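Local coordinates for proteasome accessory factor B/C (PafBC) (Paenarthrobacter aurescens, PDB 6SJ9), which probably acts as a transcriptional regulator of the bacterial DNA damage response, joining winged helix-turn-helix regions to WYL domains, at residues T99-A104 and E459-K464; A111-A116 and A137-R142; E428-L433 and T466-E471; L433-A438 and Y528-T533. One frame throughout, in Å; residues are numbered along the deposited sequence.

Contact 1. Residues T99-A104 and E459-K464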
loop_
_atom_site.group_PDB
_atom_site.type_symbol
_atom_site.label_atom_id
_atom_site.label_comp_id
_atom_site.label_asym_id
_atom_site.label_seq_id
_atom_site.Cartn_x
_atom_site.Cartn_y
_atom_site.Cartn_z
ATOM N N THR A 99 11.691 2.860 -2.334
ATOM C CA THR A 99 10.560 2.794 -3.255
ATOM C C THR A 99 10.033 1.366 -3.381
ATOM O O THR A 99 8.828 1.153 -3.324
ATOM C CB THR A 99 10.959 3.332 -4.635
ATOM O OG1 THR A 99 11.568 4.616 -4.483
ATOM C CG2 THR A 99 9.740 3.445 -5.552
ATOM N N VAL A 100 10.926 0.378 -3.469
ATOM C CA VAL A 100 10.501 -1.016 -3.468
ATOM C C VAL A 100 9.715 -1.317 -2.210
ATOM O O VAL A 100 8.629 -1.907 -2.242
ATOM C CB VAL A 100 11.718 -1.941 -3.548
ATOM C CG1 VAL A 100 11.233 -3.435 -3.322
ATOM C CG2 VAL A 100 12.422 -1.758 -4.836
ATOM N N LEU A 101 10.242 -0.857 -1.083
ATOM C CA LEU A 101 9.595 -1.082 0.197
ATOM C C LEU A 101 8.188 -0.517 0.214
ATOM O O LEU A 101 7.325 -1.001 0.951
ATOM C CB LEU A 101 10.459 -0.459 1.280
ATOM C CG LEU A 101 10.186 -0.971 2.660
ATOM C CD1 LEU A 101 10.507 -2.425 2.653
ATOM C CD2 LEU A 101 11.061 -0.213 3.561
ATOM N N LEU A 102 7.965 0.550 -0.545
ATOM C CA LEU A 102 6.659 1.179 -0.644
ATOM C C LEU A 102 5.643 0.280 -1.339
ATOM O O LEU A 102 4.494 0.166 -0.902
ATOM C CB LEU A 102 6.827 2.473 -1.426
ATOM C CG LEU A 102 5.635 3.334 -1.755
ATOM C CD1 LEU A 102 4.736 3.409 -0.535
ATOM C CD2 LEU A 102 6.203 4.741 -2.102
ATOM N N LEU A 103 6.070 -0.413 -2.381
ATOM C CA LEU A 103 5.172 -1.338 -3.054
ATOM C C LEU A 103 4.887 -2.511 -2.124
ATOM O O LEU A 103 3.755 -2.970 -2.031
ATOM C CB LEU A 103 5.799 -1.782 -4.389
ATOM C CG LEU A 103 4.948 -2.664 -5.249
ATOM C CD1 LEU A 103 3.600 -2.080 -5.447
ATOM C CD2 LEU A 103 5.689 -2.955 -6.604
ATOM N N ALA A 104 5.917 -2.971 -1.406
ATOM C CA ALA A 104 5.742 -4.075 -0.483
ATOM C C ALA A 104 4.710 -3.740 0.596
ATOM O O ALA A 104 3.909 -4.584 0.982
ATOM C CB ALA A 104 7.100 -4.405 0.168
ATOM N N GLU A 459 16.454 -7.242 -3.481
ATOM C CA GLU A 459 17.256 -8.166 -2.684
ATOM C C GLU A 459 17.850 -7.464 -1.463
ATOM O O GLU A 459 17.834 -7.999 -0.342
ATOM C CB GLU A 459 18.373 -8.780 -3.528
ATOM C CG GLU A 459 19.284 -9.676 -2.688
ATOM C CD GLU A 459 20.667 -9.941 -3.308
ATOM O OE1 GLU A 459 21.278 -8.999 -3.876
ATOM O OE2 GLU A 459 21.161 -11.085 -3.188
ATOM N N SER A 460 18.409 -6.271 -1.664
ATOM C CA SER A 460 19.102 -5.638 -0.557
ATOM C C SER A 460 18.132 -5.183 0.525
ATOM O O SER A 460 18.453 -5.286 1.713
ATOM C CB SER A 460 19.979 -4.458 -1.036
ATOM O OG SER A 460 19.222 -3.323 -1.417
ATOM N N VAL A 461 16.964 -4.647 0.149
ATOM C CA VAL A 461 16.025 -4.209 1.177
ATOM C C VAL A 461 15.429 -5.431 1.893
ATOM O O VAL A 461 15.148 -5.360 3.097
ATOM C CB VAL A 461 14.949 -3.255 0.625
ATOM C CG1 VAL A 461 13.890 -3.991 -0.170
ATOM C CG2 VAL A 461 14.299 -2.488 1.747
ATOM N N THR A 462 15.348 -6.589 1.211
ATOM C CA THR A 462 14.886 -7.818 1.871
ATOM C C THR A 462 15.861 -8.263 2.969
ATOM O O THR A 462 15.446 -8.570 4.088
ATOM C CB THR A 462 14.704 -8.921 0.833
ATOM O OG1 THR A 462 13.684 -8.489 -0.074
ATOM C CG2 THR A 462 14.320 -10.304 1.492
ATOM N N ILE A 463 17.157 -8.235 2.679
ATOM C CA ILE A 463 18.174 -8.596 3.656
ATOM C C ILE A 463 18.136 -7.612 4.830
ATOM O O ILE A 463 18.150 -8.011 5.995
ATOM C CB ILE A 463 19.554 -8.635 2.963
ATOM C CG1 ILE A 463 19.525 -9.717 1.889
ATOM C CG2 ILE A 463 20.709 -8.948 3.922
ATOM C CD1 ILE A 463 20.794 -9.791 1.016
ATOM N N LYS A 464 18.087 -6.307 4.542
ATOM C CA LYS A 464 18.080 -5.321 5.624
ATOM C C LYS A 464 16.851 -5.464 6.517
ATOM O O LYS A 464 16.964 -5.475 7.747
ATOM C CB LYS A 464 18.154 -3.913 5.054
ATOM C CG LYS A 464 19.433 -3.645 4.308
ATOM C CD LYS A 464 19.410 -2.252 3.671
ATOM C CE LYS A 464 20.770 -1.903 3.025
ATOM N NZ LYS A 464 20.677 -0.496 2.573
#
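Val461 meets helix 95-118 with both of its methyls, each spent on a different residue. CG1 reaches Val100 CG1 at 4.2 Å, while Val461 CG2 lies 3.9 Å from Leu101 CD1, so one branched side chain is set against two consecutive residues of the other helix. A chi1 of 76° makes this possible: CG1 stands between the backbone N and the carbonyl carbon, and CG2 lies anti to the N. Val100 starts directly at the other helix. Leu101 leaves its backbone at an angle to it, and its CD1 end comes in closer. All three residues are buried. Residues 99-104 and 459-464, 7.2 Å apart between Leu101 CA and Val461 CA, meet through hydrocarbon alone, with no hydrogen bond across.

Polar groups flank this patch. Lys464 NZ pairs with Glu97 OE1 in a salt bridge and Ser460 OG bonds to the OE2 of the same carboxylate, so Glu97, one turn before Leu101, ties the two helices a second time. Leu93 touches both Leu101 and Val461, and Leu437 packs on Val100 and Val461, so the contact also packs on strand 90-93 and on helix 427-441.

Contact 2. Residues A111-A116 and A137-R142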
loop_
_atom_site.group_PDB
_atom_site.type_symbol
_atom_site.label_atom_id
_atom_site.label_comp_id
_atom_site.label_asym_id
_atom_site.label_seq_id
_atom_site.Cartn_x
_atom_site.Cartn_y
_atom_site.Cartn_z
ATOM N N ALA A 111 -3.038 -7.928 2.017
ATOM C CA ALA A 111 -3.083 -9.228 2.693
ATOM C C ALA A 111 -3.768 -9.099 4.059
ATOM O O ALA A 111 -4.517 -9.993 4.495
ATOM C CB ALA A 111 -1.654 -9.776 2.852
ATOM N N ALA A 112 -3.446 -8.022 4.773
ATOM C CA ALA A 112 -3.944 -7.827 6.136
ATOM C C ALA A 112 -5.451 -7.614 6.142
ATOM O O ALA A 112 -6.160 -8.130 7.009
ATOM C CB ALA A 112 -3.212 -6.631 6.785
ATOM N N LEU A 113 -5.955 -6.883 5.164
ATOM C CA LEU A 113 -7.393 -6.682 5.073
ATOM C C LEU A 113 -8.112 -8.000 4.800
ATOM O O LEU A 113 -9.093 -8.345 5.486
ATOM C CB LEU A 113 -7.683 -5.645 3.998
ATOM C CG LEU A 113 -7.249 -4.275 4.497
ATOM C CD1 LEU A 113 -7.277 -3.237 3.381
ATOM C CD2 LEU A 113 -8.143 -3.895 5.672
ATOM N N GLY A 114 -7.617 -8.783 3.844
ATOM C CA GLY A 114 -8.247 -10.075 3.592
ATOM C C GLY A 114 -8.270 -10.947 4.822
ATOM O O GLY A 114 -9.300 -11.555 5.151
ATOM N N SER A 115 -7.162 -10.976 5.577
ATOM C CA SER A 115 -7.176 -11.836 6.761
ATOM C C SER A 115 -8.108 -11.299 7.844
ATOM O O SER A 115 -8.736 -12.088 8.554
ATOM C CB SER A 115 -5.784 -11.992 7.339
ATOM O OG SER A 115 -4.836 -12.014 6.302
ATOM N N ALA A 116 -8.257 -9.978 7.955
ATOM C CA ALA A 116 -9.102 -9.458 9.023
ATOM C C ALA A 116 -10.559 -9.738 8.727
ATOM O O ALA A 116 -11.282 -10.260 9.580
ATOM C CB ALA A 116 -8.894 -7.952 9.210
ATOM N N ALA A 137 -4.522 -4.592 13.106
ATOM C CA ALA A 137 -3.179 -4.143 13.462
ATOM C C ALA A 137 -2.322 -3.936 12.218
ATOM O O ALA A 137 -2.318 -4.758 11.295
ATOM C CB ALA A 137 -2.509 -5.170 14.384
ATOM N N GLY A 138 -1.591 -2.824 12.193
ATOM C CA GLY A 138 -0.726 -2.564 11.061
ATOM C C GLY A 138 -1.420 -2.035 9.827
ATOM O O GLY A 138 -0.812 -2.043 8.748
ATOM N N VAL A 139 -2.686 -1.617 9.942
ATOM C CA VAL A 139 -3.426 -0.956 8.862
ATOM C C VAL A 139 -4.013 0.351 9.398
ATOM O O VAL A 139 -4.723 0.359 10.411
ATOM C CB VAL A 139 -4.545 -1.844 8.262
ATOM C CG1 VAL A 139 -5.232 -1.138 7.118
ATOM C CG2 VAL A 139 -3.990 -3.175 7.787
ATOM N N GLN A 140 -3.737 1.443 8.708
ATOM C CA GLN A 140 -4.281 2.753 9.010
ATOM C C GLN A 140 -5.047 3.219 7.786
ATOM O O GLN A 140 -4.858 2.671 6.693
ATOM C CB GLN A 140 -3.142 3.725 9.353
ATOM C CG GLN A 140 -2.333 4.120 8.159
ATOM C CD GLN A 140 -1.097 4.919 8.509
ATOM O OE1 GLN A 140 -0.836 5.208 9.677
ATOM N NE2 GLN A 140 -0.347 5.310 7.490
ATOM N N PRO A 141 -5.920 4.222 7.919
ATOM C CA PRO A 141 -6.587 4.761 6.729
ATOM C C PRO A 141 -5.561 5.274 5.730
ATOM O O PRO A 141 -4.500 5.780 6.088
ATOM C CB PRO A 141 -7.447 5.896 7.285
ATOM C CG PRO A 141 -7.660 5.502 8.713
ATOM C CD PRO A 141 -6.416 4.849 9.153
ATOM N N ARG A 142 -5.861 5.109 4.465
ATOM C CA ARG A 142 -4.910 5.478 3.435
ATOM C C ARG A 142 -5.171 6.928 3.043
ATOM O O ARG A 142 -6.241 7.262 2.513
ATOM C CB ARG A 142 -5.017 4.536 2.242
ATOM C CG ARG A 142 -3.884 4.765 1.273
ATOM C CD ARG A 142 -2.608 4.200 1.841
ATOM N NE ARG A 142 -2.544 2.752 1.702
ATOM C CZ ARG A 142 -1.527 2.126 1.122
ATOM N NH1 ARG A 142 -1.526 0.805 1.031
ATOM N NH2 ARG A 142 -0.523 2.835 0.609
#
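Val139 turns its two methyls onto helix 95-118 and makes all the close contacts between residues 137-142 and residues 111-116. The apolar part consists of two touches. Val139 CG2 sits 3.7 Å from Ala112 CB, and CG1 stands at a looser 4.3 Å from Leu113 CD2. With CG1 anti to the backbone N (chi1 -178°) and CG2 beside that N, the two methyls part toward successive residues of the helix. Ala112 aims its single methyl straight at the loop, whereas Leu113 starts off to one side and brings only its end close; the same leucine also packs on Trp627 of helix 627-634.

The hydrogen bonds here lie within the helix; none crosses between the segments. Ser115 OG turns back one helical turn to donate to Ala111 O over 2.7 Å, arriving 32° out of the carbonyl plane. Ser115 N also donates to this oxygen, at 3.0 Å, from the opposite face of the carbonyl plane, so one acceptor carries two bonds from one residue.

Charge enters at the end of residues 137-142, where Arg142 NH1 forms a salt bridge with Glu109 OE2, a residue of the same helix. Just before Val139, Gly138 adopts a positive phi of 79°, a backbone shape suited to glycine.

The contact itself is thus purely apolar, the methyls of Val139 burying against Ala112 and Leu113 with no hydrogen bond across, and the Arg142-Glu109 salt bridge adds a charged tie to the same helix.

Contact 3. Residues E428-L433 and T466-E471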
loop_
_atom_site.group_PDB
_atom_site.type_symbol
_atom_site.label_atom_id
_atom_site.label_comp_id
_atom_site.label_asym_id
_atom_site.label_seq_id
_atom_site.Cartn_x
_atom_site.Cartn_y
_atom_site.Cartn_z
ATOM N N GLU A 428 7.268 -6.145 14.358
ATOM C CA GLU A 428 6.001 -6.344 13.656
ATOM C C GLU A 428 5.977 -5.628 12.314
ATOM O O GLU A 428 5.497 -6.184 11.323
ATOM C CB GLU A 428 4.846 -5.874 14.544
ATOM C CG GLU A 428 4.595 -6.754 15.811
ATOM C CD GLU A 428 5.656 -6.611 16.956
ATOM O OE1 GLU A 428 6.512 -5.685 16.934
ATOM O OE2 GLU A 428 5.617 -7.462 17.892
ATOM N N GLU A 429 6.447 -4.380 12.282
ATOM C CA GLU A 429 6.524 -3.614 11.033
ATOM C C GLU A 429 7.474 -4.251 10.017
ATOM O O GLU A 429 7.169 -4.291 8.823
ATOM C CB GLU A 429 6.983 -2.173 11.326
ATOM C CG GLU A 429 5.944 -1.339 12.114
ATOM C CD GLU A 429 6.558 -0.110 12.842
ATOM O OE1 GLU A 429 7.817 0.046 12.911
ATOM O OE2 GLU A 429 5.745 0.723 13.299
ATOM N N ALA A 430 8.637 -4.727 10.475
ATOM C CA ALA A 430 9.579 -5.402 9.583
ATOM C C ALA A 430 8.982 -6.699 9.036
ATOM O O ALA A 430 9.099 -6.981 7.842
ATOM C CB ALA A 430 10.893 -5.691 10.316
ATOM N N ALA A 431 8.319 -7.487 9.896
ATOM C CA ALA A 431 7.714 -8.728 9.440
ATOM C C ALA A 431 6.626 -8.451 8.419
ATOM O O ALA A 431 6.532 -9.150 7.399
ATOM C CB ALA A 431 7.121 -9.539 10.607
ATOM N N ALA A 432 5.786 -7.445 8.678
ATOM C CA ALA A 432 4.711 -7.129 7.725
ATOM C C ALA A 432 5.289 -6.793 6.364
ATOM O O ALA A 432 4.837 -7.299 5.329
ATOM C CB ALA A 432 3.863 -5.957 8.240
ATOM N N LEU A 433 6.319 -5.939 6.359
ATOM C CA LEU A 433 6.948 -5.523 5.121
ATOM C C LEU A 433 7.635 -6.699 4.411
ATOM O O LEU A 433 7.596 -6.784 3.175
ATOM C CB LEU A 433 7.941 -4.391 5.421
ATOM C CG LEU A 433 7.318 -3.041 5.828
ATOM C CD1 LEU A 433 8.387 -2.184 6.409
ATOM C CD2 LEU A 433 6.736 -2.390 4.628
ATOM N N THR A 466 15.157 -8.153 6.949
ATOM C CA THR A 466 15.308 -9.416 7.665
ATOM C C THR A 466 16.057 -9.204 8.981
ATOM O O THR A 466 15.692 -9.778 10.011
ATOM C CB THR A 466 16.061 -10.432 6.800
ATOM O OG1 THR A 466 15.287 -10.770 5.642
ATOM C CG2 THR A 466 16.379 -11.735 7.573
ATOM N N GLY A 467 17.094 -8.374 8.963
ATOM C CA GLY A 467 17.809 -8.067 10.185
ATOM C C GLY A 467 16.940 -7.321 11.175
ATOM O O GLY A 467 17.118 -7.459 12.382
ATOM N N ALA A 468 15.954 -6.565 10.677
ATOM C CA ALA A 468 15.081 -5.830 11.567
ATOM C C ALA A 468 13.963 -6.697 12.113
ATOM O O ALA A 468 13.462 -6.422 13.201
ATOM C CB ALA A 468 14.533 -4.609 10.825
ATOM N N ALA A 469 13.621 -7.776 11.438
ATOM C CA ALA A 469 12.615 -8.663 11.974
ATOM C C ALA A 469 13.199 -9.712 12.897
ATOM O O ALA A 469 12.455 -10.277 13.695
ATOM C CB ALA A 469 11.837 -9.368 10.866
ATOM N N GLY A 470 14.493 -10.007 12.781
ATOM C CA GLY A 470 15.064 -11.161 13.474
ATOM C C GLY A 470 14.432 -12.483 13.042
ATOM O O GLY A 470 13.918 -12.641 11.929
ATOM N N GLU A 471 14.395 -13.436 13.977
ATOM C CA GLU A 471 13.950 -14.796 13.644
ATOM C C GLU A 471 12.528 -14.824 13.077
ATOM O O GLU A 471 12.202 -15.735 12.313
ATOM C CB GLU A 471 14.070 -15.681 14.907
ATOM C CG GLU A 471 13.772 -17.198 14.766
ATOM C CD GLU A 471 14.619 -17.959 13.742
ATOM O OE1 GLU A 471 15.714 -17.501 13.344
ATOM O OE2 GLU A 471 14.154 -19.045 13.331
#
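Ala430 presses its CB onto the peptide link between Ala468 and Ala469, 3.6 Å from Ala469 N and 3.7 Å from Ala468 C. The same methyl is 3.8 Å from Ala468 CB and equally 3.8 Å from Ala469 CB, so it sits in the angle between the two methyls, over the face of the peptide that joins them. Ala469 CB in turn lies 4.1 Å from Ala431 N. Since each side chain ends at CB, its position is fixed by the backbone alone, and the helices come close: Ala430 CA and Ala469 CA are 5.1 Å apart.

The longer side chain of Thr466 is turned to other tasks. It starts away from residues 428-433 and packs on Leu434 and on Leu9, Leu12 and Leu13 of helix 2-17. At chi1 -65° its OG1 lies beside the backbone N, anti to the carbonyl carbon, and bonds to Thr462 O, one turn earlier. At the other end of the segment, Gly470 breaks out of helical geometry with a positive phi of 61°, just after Ala469, and Ala468 O is taken by Arg87 NH1.

No hydrogen bond joins the two segments. Methyl-on-backbone dispersion carries the contact, together with the methyl pairs on either alanine of helix 457-469, and the small alanine side chains are consistent with the close approach of the backbones.

Contact 4. Residues L433-A438 and Y528-T533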
loop_
_atom_site.group_PDB
_atom_site.type_symbol
_atom_site.label_atom_id
_atom_site.label_comp_id
_atom_site.label_asym_id
_atom_site.label_seq_id
_atom_site.Cartn_x
_atom_site.Cartn_y
_atom_site.Cartn_z
ATOM N N LEU A 433 6.319 -5.939 6.359
ATOM C CA LEU A 433 6.948 -5.523 5.121
ATOM C C LEU A 433 7.635 -6.699 4.411
ATOM O O LEU A 433 7.596 -6.784 3.175
ATOM C CB LEU A 433 7.941 -4.391 5.421
ATOM C CG LEU A 433 7.318 -3.041 5.828
ATOM C CD1 LEU A 433 8.387 -2.184 6.409
ATOM C CD2 LEU A 433 6.736 -2.390 4.628
ATOM N N LEU A 434 8.263 -7.608 5.172
ATOM C CA LEU A 434 8.887 -8.790 4.576
ATOM C C LEU A 434 7.875 -9.650 3.866
ATOM O O LEU A 434 8.207 -10.353 2.915
ATOM C CB LEU A 434 9.577 -9.650 5.627
ATOM C CG LEU A 434 10.943 -9.096 5.958
ATOM C CD1 LEU A 434 11.496 -9.729 7.229
ATOM C CD2 LEU A 434 11.860 -9.374 4.729
ATOM N N THR A 435 6.651 -9.667 4.352
ATOM C CA THR A 435 5.642 -10.424 3.641
ATOM C C THR A 435 5.390 -9.833 2.266
ATOM O O THR A 435 5.281 -10.572 1.279
ATOM C CB THR A 435 4.372 -10.479 4.465
ATOM O OG1 THR A 435 4.714 -11.135 5.690
ATOM C CG2 THR A 435 3.320 -11.324 3.719
ATOM N N GLY A 436 5.297 -8.500 2.178
ATOM C CA GLY A 436 5.114 -7.865 0.872
ATOM C C GLY A 436 6.342 -8.063 -0.003
ATOM O O GLY A 436 6.222 -8.313 -1.211
ATOM N N LEU A 437 7.539 -8.010 0.610
ATOM C CA LEU A 437 8.743 -8.226 -0.162
ATOM C C LEU A 437 8.829 -9.665 -0.656
ATOM O O LEU A 437 9.348 -9.909 -1.749
ATOM C CB LEU A 437 9.990 -7.874 0.675
ATOM C CG LEU A 437 10.127 -6.368 0.990
ATOM C CD1 LEU A 437 11.171 -6.175 2.070
ATOM C CD2 LEU A 437 10.555 -5.579 -0.266
ATOM N N ALA A 438 8.354 -10.636 0.127
ATOM C CA ALA A 438 8.465 -12.012 -0.348
ATOM C C ALA A 438 7.514 -12.279 -1.513
ATOM O O ALA A 438 7.841 -13.060 -2.420
ATOM C CB ALA A 438 8.277 -12.999 0.807
ATOM N N TYR A 528 0.507 -21.292 -1.610
ATOM C CA TYR A 528 1.434 -20.311 -1.029
ATOM C C TYR A 528 0.874 -19.859 0.311
ATOM O O TYR A 528 -0.338 -19.963 0.553
ATOM C CB TYR A 528 1.664 -19.106 -1.978
ATOM C CG TYR A 528 0.380 -18.366 -2.252
ATOM C CD1 TYR A 528 -0.538 -18.865 -3.175
ATOM C CD2 TYR A 528 0.057 -17.199 -1.580
ATOM C CE1 TYR A 528 -1.751 -18.183 -3.413
ATOM C CE2 TYR A 528 -1.104 -16.531 -1.804
ATOM C CZ TYR A 528 -2.026 -17.023 -2.732
ATOM O OH TYR A 528 -3.213 -16.322 -2.941
ATOM N N SER A 529 1.775 -19.420 1.210
ATOM C CA SER A 529 1.370 -18.901 2.507
ATOM C C SER A 529 1.737 -17.436 2.667
ATOM O O SER A 529 2.731 -16.970 2.119
ATOM C CB SER A 529 1.987 -19.715 3.643
ATOM O OG SER A 529 3.359 -19.857 3.391
ATOM N N LEU A 530 0.961 -16.751 3.493
ATOM C CA LEU A 530 1.163 -15.349 3.836
ATOM C C LEU A 530 0.638 -15.124 5.236
ATOM O O LEU A 530 -0.494 -15.523 5.523
ATOM C CB LEU A 530 0.386 -14.392 2.927
ATOM C CG LEU A 530 0.774 -14.244 1.496
ATOM C CD1 LEU A 530 -0.196 -13.286 0.869
ATOM C CD2 LEU A 530 2.176 -13.724 1.500
ATOM N N ASP A 531 1.436 -14.495 6.099
ATOM C CA ASP A 531 0.959 -14.176 7.448
ATOM C C ASP A 531 0.428 -15.425 8.146
ATOM O O ASP A 531 -0.709 -15.451 8.610
ATOM C CB ASP A 531 -0.126 -13.087 7.415
ATOM C CG ASP A 531 -0.408 -12.498 8.811
ATOM O OD1 ASP A 531 0.442 -12.694 9.713
ATOM O OD2 ASP A 531 -1.484 -11.891 9.024
ATOM N N SER A 532 1.209 -16.504 8.092
ATOM C CA SER A 532 0.874 -17.792 8.702
ATOM C C SER A 532 -0.401 -18.442 8.128
ATOM O O SER A 532 -0.953 -19.357 8.745
ATOM C CB SER A 532 0.731 -17.643 10.217
ATOM O OG SER A 532 1.944 -17.151 10.757
ATOM N N THR A 533 -0.871 -18.026 6.936
ATOM C CA THR A 533 -2.066 -18.589 6.308
ATOM C C THR A 533 -1.767 -19.215 4.954
ATOM O O THR A 533 -1.098 -18.602 4.111
ATOM C CB THR A 533 -3.147 -17.519 6.171
ATOM O OG1 THR A 533 -3.327 -16.898 7.442
ATOM C CG2 THR A 533 -4.470 -18.107 5.713
#
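Thr435 touches the hairpin of residues 528-533 with its methyl. Before it, Leu433 and Leu434 face other helices: Leu433 rests on Ala105 of helix 95-118, and Leu434 covers Thr466 and Ala469. At Thr435 the side chain points to the hairpin. A chi1 of -61° sets OG1 beside the backbone N, where it bonds to Ala431 O one turn back, and leaves CG2 anti to that N, within 3.5 Å of Leu530 CD2, tighter than ordinary carbon contact. The methyl and the leucine branch meet at a slant, Leu530 bringing only its end across; Thr435 CG2 is also 4.4 Å from Asp531 N. Ala438, though aimed at the strand end, packs on Val479.

Leu530 opens a type I' turn that ends at Thr533. Two backbone bonds, Leu530 N to Thr533 O at 2.8 Å and Thr533 N to Leu530 O at 2.9 Å, close it, and Thr533 OG1 donates to Asp531 O from above the carbonyl plane.

The turn links strands 517-530 and 533-540 of a WYL domain. The strand end at Leu530 thus rests on helix 427-441, with Asp531 touching Trp108 of helix 95-118 and Met439 covering Leu530 from the same helix as Thr435.

From the N terminus, helix 95-118 opens two loops. Contact 2 closes first, a short return in which residues 137-142 come back to this helix; it falls wholly within the long span of contact 1, which closes when helix 457-469 reaches the helix's earlier part. Contact 3 opens at 428-433, before contact 1 has closed, and ends at 466-471, so the two cross. Contact 4 starts from 433-438, shares Leu433 with contact 3, and crosses both 1 and 3 before ending at 528-533. Helices 95-118, 427-441 and 457-469 are thereby bundled, with contact 2 adding the loop leading to helix 147-159 and contact 4 a later WYL hairpin.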